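Local coordinates for NO-binding heme-dependent sensor protein (Shewanella oneidensis, PDB 4U9B), which probably senses nitric oxide through a bound heme, captured here as the ferrous nitrosyl complex of an H-NOX gas sensor, at residues E105-K108 against E112-L115; K2-N7 against A78-D83. All coordinates share one frame; numbering follows the deposited sequence.

Followed from the N terminus, the chain makes contact 2 first: the opening turn of helix 3-17 meets residues 78-83, where helix 62-80 ends and helix 82-85 starts, after a mostly helical excursion of 70 residues. Contact 1 then closes a far shorter loop of three residues, folding the segment that leads into strand 117-122 back on the end of helix 98-109. The two follow in series, neither nested nor crossing. They converge on one heme propionate, whose oxygens O1D and O2D take the backbone N-H groups of Lys2 and Ser114, and they touch where Lys2 CE packs 4.2 Å from Pro113 CA. The N-terminal helices, helix 98-109 and the loop before the sheet gather round the cofactor.

Contact 1: E105-K108 against E112-L115; sequences EVNK and EPSL. With HEM (protoporphyrin IX containing Fe), chain B.
Val106 places its CG1 methyl between Pro113 and Leu115, and this buried, apolar side is the densely packed half of the contact. Setting CG1 of Val106 anti to the backbone N (chi1 171°) spends both methyls usefully: CG1 lies 3.8 Å from Pro113 CB and equally close to Leu115 CD1, while CG2 rests 3.4 Å from the heme meso carbon CHD. Val106 and Leu115 meet tip to tip, and both reach the macrocycle, whereas Pro113 lies beside the propionate. The second branch of Leu115, CD2, comes within 3.7 Å of C4D in the macrocycle, and the same residue touches the bound nitric oxide together with Ile98 and Ile102 of helix 98-109.

The other side, at Asn107, is exposed. Its amide crosses Pro113 at about a right angle, with OD1 3.4 Å from ring atom CD in van der Waals contact and without a hydrogen bond; its ND2 instead donates to the backbone O of His103, the axial heme ligand in a structure of this protein.

Polarity enters through the backbone: Ser114 N donates to heme O2D at 2.6 Å, almost straight at 172°. The contact thus forms part of the H-NOX heme pocket, where Tyr132, Ser134 and Arg136, the family's Y-x-S-x-R motif, also hydrogen-bond to the heme. Apolar packing on the macrocycle and a main-chain bond to its propionate suggest that the cofactor helps to position the loop.

Contact 2: K2-N7 against A78-D83; sequences KGIIFN and ASRHTD. With HEM (protoporphyrin IX containing Fe), chain B.
Ile4 and Arg80 lie alongside each other, running antiparallel, and meet through aliphatic carbon. With CG1 of Ile4 anti to the backbone N (chi1 175°), the chain stretches until CD1 lies 3.4 Å from Arg80 CD. The arginine runs extended from CG to NE and carries its guanidinium on past the isoleucine's tip toward Asn7, where NH2 is 4.2 Å from Asn7 CB; the charge itself is held by Asp11 through NH2 and by the backbone O of Gly76 through NH1.

The side chain of His81 runs counter to that of Ile4, its NE2 ending 3.7 Å from Ile4 CD1. That nitrogen is hydrogen-bonded to the hydroxyl of Tyr110, which helps fix the ring's rotation, and Arg80 CB lies above one face of the ring, displaced toward its rim. CD2 of His81 also meets the heme vinyl carbon CBC at 3.4 Å.

Nearer the propionate, Lys2 N donates to heme O1D over 2.8 Å at 167°, while Lys2 NZ is turned to Ser41 OG and the backbone oxygens of Ala39 and His111. Ile5 CD1 sits 3.7 Å from the propionate carbon CAD, and the same side chain touches Leu47 and Phe69. Cutting it back to an alanine would probably open a gap between CAD, Leu47 and Phe69, leaving the root of the propionate less firmly packed.

The first turn of helix 3-17 packs against two others in the helical N-terminal part of the H-NOX domain: Ile4 on Leu77 and Ile5 on Phe69 of helix 62-80, Ile5 and Phe6 on Leu47 of helix 44-58.

Contact 1: E105-K108 against E112-L115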
loop_
_atom_site.group_PDB
_atom_site.type_symbol
_atom_site.label_atom_id
_atom_site.label_comp_id
_atom_site.label_asym_id
_atom_site.label_seq_id
_atom_site.Cartn_x
_atom_site.Cartn_y
_atom_site.Cartn_z
ATOM N N GLU A 105 0.951 -15.502 4.215
ATOM C CA GLU A 105 0.587 -15.881 2.855
ATOM C C GLU A 105 1.486 -15.202 1.826
ATOM O O GLU A 105 1.776 -15.778 0.779
ATOM C CB GLU A 105 -0.883 -15.549 2.579
ATOM C CG GLU A 105 -1.881 -16.280 3.484
ATOM C CD GLU A 105 -1.742 -17.794 3.436
ATOM O OE1 GLU A 105 -1.282 -18.325 2.405
ATOM O OE2 GLU A 105 -2.095 -18.453 4.437
ATOM N N VAL A 106 1.930 -13.983 2.116
ATOM C CA VAL A 106 2.847 -13.293 1.211
ATOM C C VAL A 106 4.203 -13.987 1.207
ATOM O O VAL A 106 4.829 -14.123 0.162
ATOM C CB VAL A 106 3.029 -11.807 1.593
ATOM C CG1 VAL A 106 4.163 -11.164 0.783
ATOM C CG2 VAL A 106 1.731 -11.043 1.369
ATOM N N ASN A 107 4.663 -14.424 2.375
ATOM C CA ASN A 107 5.954 -15.098 2.462
ATOM C C ASN A 107 5.911 -16.497 1.859
ATOM O O ASN A 107 6.945 -17.050 1.471
ATOM C CB ASN A 107 6.424 -15.163 3.915
ATOM C CG ASN A 107 7.213 -13.933 4.321
ATOM O OD1 ASN A 107 8.398 -13.815 4.014
ATOM N ND2 ASN A 107 6.557 -13.007 5.007
ATOM N N LYS A 108 4.713 -17.064 1.775
ATOM C CA LYS A 108 4.523 -18.345 1.106
ATOM C C LYS A 108 4.538 -18.172 -0.411
ATOM O O LYS A 108 5.014 -19.043 -1.139
ATOM C CB LYS A 108 3.207 -18.994 1.547
ATOM C CG LYS A 108 3.270 -19.659 2.914
ATOM C CD LYS A 108 1.882 -19.905 3.510
ATOM C CE LYS A 108 0.982 -20.714 2.587
ATOM N NZ LYS A 108 -0.374 -20.909 3.173
ATOM N N GLU A 112 11.470 -13.884 -0.380
ATOM C CA GLU A 112 12.079 -12.801 0.391
ATOM C C GLU A 112 11.405 -11.448 0.159
ATOM O O GLU A 112 12.046 -10.497 -0.291
ATOM C CB GLU A 112 13.570 -12.704 0.064
ATOM C CG GLU A 112 14.378 -13.894 0.557
ATOM C CD GLU A 112 15.873 -13.713 0.365
ATOM O OE1 GLU A 112 16.278 -12.743 -0.311
ATOM O OE2 GLU A 112 16.644 -14.540 0.897
ATOM N N PRO A 113 10.107 -11.356 0.477
ATOM C CA PRO A 113 9.394 -10.084 0.341
ATOM C C PRO A 113 9.852 -9.085 1.392
ATOM O O PRO A 113 10.402 -9.500 2.413
ATOM C CB PRO A 113 7.932 -10.481 0.554
ATOM C CG PRO A 113 8.007 -11.652 1.473
ATOM C CD PRO A 113 9.268 -12.395 1.100
ATOM N N SER A 114 9.638 -7.797 1.138
ATOM C CA SER A 114 9.948 -6.748 2.103
ATOM C C SER A 114 8.651 -6.131 2.606
ATOM O O SER A 114 8.115 -5.196 2.009
ATOM C CB SER A 114 10.849 -5.681 1.481
ATOM O OG SER A 114 12.121 -6.221 1.162
ATOM N N LEU A 115 8.151 -6.677 3.707
ATOM C CA LEU A 115 6.872 -6.261 4.257
ATOM C C LEU A 115 7.077 -5.292 5.409
ATOM O O LEU A 115 8.095 -5.344 6.097
ATOM C CB LEU A 115 6.073 -7.478 4.730
ATOM C CG LEU A 115 5.548 -8.398 3.630
ATOM C CD1 LEU A 115 5.044 -9.699 4.232
ATOM C CD2 LEU A 115 4.447 -7.711 2.835
HETATM C CHA HEM B . 3.525 -4.245 0.772
HETATM C CHB HEM B . 0.340 -2.665 4.056
HETATM C CHC HEM B . -2.953 -5.800 2.438
HETATM C CHD HEM B . 0.581 -8.107 0.050
HETATM C C1A HEM B . 2.870 -3.436 1.668
HETATM C C2A HEM B . 3.211 -2.066 1.996
HETATM C C3A HEM B . 2.324 -1.638 2.901
HETATM C C4A HEM B . 1.398 -2.713 3.177
HETATM C CMA HEM B . 2.267 -0.246 3.554
HETATM C CAA HEM B . 4.384 -1.248 1.408
HETATM C CBA HEM B . 5.729 -1.778 1.911
HETATM C CGA HEM B . 6.158 -1.164 3.226
HETATM O O1A HEM B . 7.269 -1.516 3.711
HETATM O O2A HEM B . 5.415 -0.327 3.804
HETATM C C1B HEM B . -0.850 -3.327 3.876
HETATM C C2B HEM B . -2.103 -3.009 4.523
HETATM C C3B HEM B . -3.023 -3.890 4.085
HETATM C C4B HEM B . -2.367 -4.766 3.131
HETATM C CMB HEM B . -2.236 -1.859 5.547
HETATM C CAB HEM B . -4.527 -4.018 4.423
HETATM C CBB HEM B . -5.259 -3.028 4.944
HETATM C C1C HEM B . -2.284 -6.712 1.647
HETATM C C2C HEM B . -2.883 -7.840 0.971
HETATM C C3C HEM B . -1.926 -8.504 0.311
HETATM C C4C HEM B . -0.670 -7.800 0.541
HETATM C CMC HEM B . -4.382 -8.199 1.029
HETATM C CAC HEM B . -2.197 -9.772 -0.540
HETATM C CBC HEM B . -1.228 -10.577 -0.990
HETATM C C1D HEM B . 1.648 -7.242 -0.059
HETATM C C2D HEM B . 2.775 -7.449 -0.937
HETATM C C3D HEM B . 3.691 -6.248 -0.713
HETATM C C4D HEM B . 3.033 -5.434 0.280
HETATM C CMD HEM B . 3.003 -8.624 -1.908
HETATM C CAD HEM B . 5.035 -5.957 -1.401
HETATM C CBD HEM B . 6.181 -6.570 -0.602
HETATM C CGD HEM B . 7.477 -6.255 -1.300
HETATM O O1D HEM B . 7.491 -5.290 -2.102
HETATM O O2D HEM B . 8.495 -6.961 -1.058
HETATM N NA HEM B . 1.753 -3.797 2.402
HETATM N NB HEM B . -1.044 -4.397 3.034
HETATM N NC HEM B . -0.931 -6.719 1.363
HETATM N ND HEM B . 1.835 -6.049 0.640
HETATM FE FE HEM B . 0.479 -5.353 2.015
#

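Contact 2: K2-N7 against A78-D83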
loop_
_atom_site.group_PDB
_atom_site.type_symbol
_atom_site.label_atom_id
_atom_site.label_comp_id
_atom_site.label_asym_id
_atom_site.label_seq_id
_atom_site.Cartn_x
_atom_site.Cartn_y
_atom_site.Cartn_z
ATOM N N LYS A 2 8.541 -5.625 -4.691
ATOM C CA LYS A 2 8.164 -6.662 -5.641
ATOM C C LYS A 2 7.474 -6.062 -6.859
ATOM O O LYS A 2 6.820 -5.022 -6.773
ATOM C CB LYS A 2 7.259 -7.705 -4.976
ATOM C CG LYS A 2 7.989 -8.641 -4.014
ATOM C CD LYS A 2 9.018 -9.500 -4.741
ATOM C CE LYS A 2 9.748 -10.442 -3.803
ATOM N NZ LYS A 2 10.898 -11.098 -4.493
ATOM N N GLY A 3 7.640 -6.728 -7.997
ATOM C CA GLY A 3 7.111 -6.247 -9.259
ATOM C C GLY A 3 5.609 -6.047 -9.262
ATOM O O GLY A 3 5.104 -5.204 -9.999
ATOM N N ILE A 4 4.890 -6.817 -8.448
ATOM C CA ILE A 4 3.436 -6.697 -8.398
ATOM C C ILE A 4 3.039 -5.268 -8.037
ATOM O O ILE A 4 2.078 -4.727 -8.577
ATOM C CB ILE A 4 2.796 -7.689 -7.390
ATOM C CG1 ILE A 4 1.291 -7.435 -7.279
ATOM C CG2 ILE A 4 3.442 -7.578 -6.016
ATOM C CD1 ILE A 4 0.509 -8.601 -6.693
ATOM N N ILE A 5 3.801 -4.648 -7.146
ATOM C CA ILE A 5 3.516 -3.279 -6.739
ATOM C C ILE A 5 3.669 -2.346 -7.937
ATOM O O ILE A 5 2.829 -1.476 -8.167
ATOM C CB ILE A 5 4.443 -2.822 -5.597
ATOM C CG1 ILE A 5 4.365 -3.802 -4.418
ATOM C CG2 ILE A 5 4.088 -1.406 -5.153
ATOM C CD1 ILE A 5 2.977 -3.965 -3.814
ATOM N N PHE A 6 4.738 -2.545 -8.702
ATOM C CA PHE A 6 4.958 -1.782 -9.923
ATOM C C PHE A 6 3.879 -2.066 -10.960
ATOM O O PHE A 6 3.467 -1.170 -11.689
ATOM C CB PHE A 6 6.333 -2.096 -10.518
ATOM C CG PHE A 6 7.479 -1.588 -9.701
ATOM C CD1 PHE A 6 7.981 -0.313 -9.907
ATOM C CD2 PHE A 6 8.059 -2.381 -8.729
ATOM C CE1 PHE A 6 9.043 0.156 -9.161
ATOM C CE2 PHE A 6 9.117 -1.918 -7.977
ATOM C CZ PHE A 6 9.610 -0.646 -8.193
ATOM N N ASN A 7 3.427 -3.314 -11.033
ATOM C CA ASN A 7 2.392 -3.677 -11.995
ATOM C C ASN A 7 1.090 -2.939 -11.711
ATOM O O ASN A 7 0.428 -2.464 -12.633
ATOM C CB ASN A 7 2.139 -5.188 -11.990
ATOM C CG ASN A 7 3.313 -5.984 -12.530
ATOM O OD1 ASN A 7 4.138 -5.471 -13.296
ATOM N ND2 ASN A 7 3.390 -7.249 -12.137
ATOM N N ALA A 78 -5.965 -7.623 -4.127
ATOM C CA ALA A 78 -7.097 -8.518 -3.926
ATOM C C ALA A 78 -7.399 -9.314 -5.192
ATOM O O ALA A 78 -7.730 -10.497 -5.124
ATOM C CB ALA A 78 -8.325 -7.730 -3.492
ATOM N N SER A 79 -7.276 -8.661 -6.343
ATOM C CA SER A 79 -7.547 -9.302 -7.628
ATOM C C SER A 79 -6.536 -10.396 -7.956
ATOM O O SER A 79 -6.894 -11.441 -8.502
ATOM C CB SER A 79 -7.548 -8.261 -8.747
ATOM O OG SER A 79 -8.747 -7.507 -8.739
ATOM N N ARG A 80 -5.274 -10.144 -7.627
ATOM C CA ARG A 80 -4.192 -11.071 -7.941
ATOM C C ARG A 80 -4.047 -12.166 -6.883
ATOM O O ARG A 80 -3.489 -13.228 -7.159
ATOM C CB ARG A 80 -2.874 -10.303 -8.095
ATOM C CG ARG A 80 -2.821 -9.400 -9.328
ATOM C CD ARG A 80 -1.693 -8.379 -9.221
ATOM N NE ARG A 80 -1.486 -7.622 -10.456
ATOM C CZ ARG A 80 -2.259 -6.619 -10.868
ATOM N NH1 ARG A 80 -3.317 -6.250 -10.158
ATOM N NH2 ARG A 80 -1.979 -5.989 -12.001
ATOM N N HIS A 81 -4.553 -11.909 -5.679
ATOM C CA HIS A 81 -4.468 -12.875 -4.584
ATOM C C HIS A 81 -5.820 -13.046 -3.898
ATOM O O HIS A 81 -5.945 -12.828 -2.694
ATOM C CB HIS A 81 -3.413 -12.438 -3.564
ATOM C CG HIS A 81 -2.028 -12.359 -4.127
ATOM N ND1 HIS A 81 -1.339 -13.469 -4.563
ATOM C CD2 HIS A 81 -1.207 -11.301 -4.328
ATOM C CE1 HIS A 81 -0.150 -13.098 -5.010
ATOM N NE2 HIS A 81 -0.046 -11.790 -4.877
ATOM N N THR A 82 -6.823 -13.451 -4.668
ATOM C CA THR A 82 -8.186 -13.548 -4.157
ATOM C C THR A 82 -8.297 -14.545 -3.005
ATOM O O THR A 82 -9.060 -14.325 -2.065
ATOM C CB THR A 82 -9.170 -13.959 -5.267
ATOM O OG1 THR A 82 -8.810 -15.250 -5.776
ATOM C CG2 THR A 82 -9.153 -12.944 -6.401
ATOM N N ASP A 83 -7.532 -15.631 -3.076
ATOM C CA ASP A 83 -7.554 -16.659 -2.034
ATOM C C ASP A 83 -7.196 -16.081 -0.669
ATOM O O ASP A 83 -7.756 -16.484 0.350
ATOM C CB ASP A 83 -6.585 -17.798 -2.374
ATOM C CG ASP A 83 -7.236 -18.905 -3.191
ATOM O OD1 ASP A 83 -8.295 -18.664 -3.806
ATOM O OD2 ASP A 83 -6.678 -20.022 -3.216
HETATM C CHA HEM B . 3.525 -4.245 0.772
HETATM C CHB HEM B . 0.340 -2.665 4.056
HETATM C CHC HEM B . -2.953 -5.800 2.438
HETATM C CHD HEM B . 0.581 -8.107 0.050
HETATM C C1A HEM B . 2.870 -3.436 1.668
HETATM C C2A HEM B . 3.211 -2.066 1.996
HETATM C C3A HEM B . 2.324 -1.638 2.901
HETATM C C4A HEM B . 1.398 -2.713 3.177
HETATM C CMA HEM B . 2.267 -0.246 3.554
HETATM C CAA HEM B . 4.384 -1.248 1.408
HETATM C CBA HEM B . 5.729 -1.778 1.911
HETATM C CGA HEM B . 6.158 -1.164 3.226
HETATM O O1A HEM B . 7.269 -1.516 3.711
HETATM O O2A HEM B . 5.415 -0.327 3.804
HETATM C C1B HEM B . -0.850 -3.327 3.876
HETATM C C2B HEM B . -2.103 -3.009 4.523
HETATM C C3B HEM B . -3.023 -3.890 4.085
HETATM C C4B HEM B . -2.367 -4.766 3.131
HETATM C CMB HEM B . -2.236 -1.859 5.547
HETATM C CAB HEM B . -4.527 -4.018 4.423
HETATM C CBB HEM B . -5.259 -3.028 4.944
HETATM C C1C HEM B . -2.284 -6.712 1.647
HETATM C C2C HEM B . -2.883 -7.840 0.971
HETATM C C3C HEM B . -1.926 -8.504 0.311
HETATM C C4C HEM B . -0.670 -7.800 0.541
HETATM C CMC HEM B . -4.382 -8.199 1.029
HETATM C CAC HEM B . -2.197 -9.772 -0.540
HETATM C CBC HEM B . -1.228 -10.577 -0.990
HETATM C C1D HEM B . 1.648 -7.242 -0.059
HETATM C C2D HEM B . 2.775 -7.449 -0.937
HETATM C C3D HEM B . 3.691 -6.248 -0.713
HETATM C C4D HEM B . 3.033 -5.434 0.280
HETATM C CMD HEM B . 3.003 -8.624 -1.908
HETATM C CAD HEM B . 5.035 -5.957 -1.401
HETATM C CBD HEM B . 6.181 -6.570 -0.602
HETATM C CGD HEM B . 7.477 -6.255 -1.300
HETATM O O1D HEM B . 7.491 -5.290 -2.102
HETATM O O2D HEM B . 8.495 -6.961 -1.058
HETATM N NA HEM B . 1.753 -3.797 2.402
HETATM N NB HEM B . -1.044 -4.397 3.034
HETATM N NC HEM B . -0.931 -6.719 1.363
HETATM N ND HEM B . 1.835 -6.049 0.640
HETATM FE FE HEM B . 0.479 -5.353 2.015
#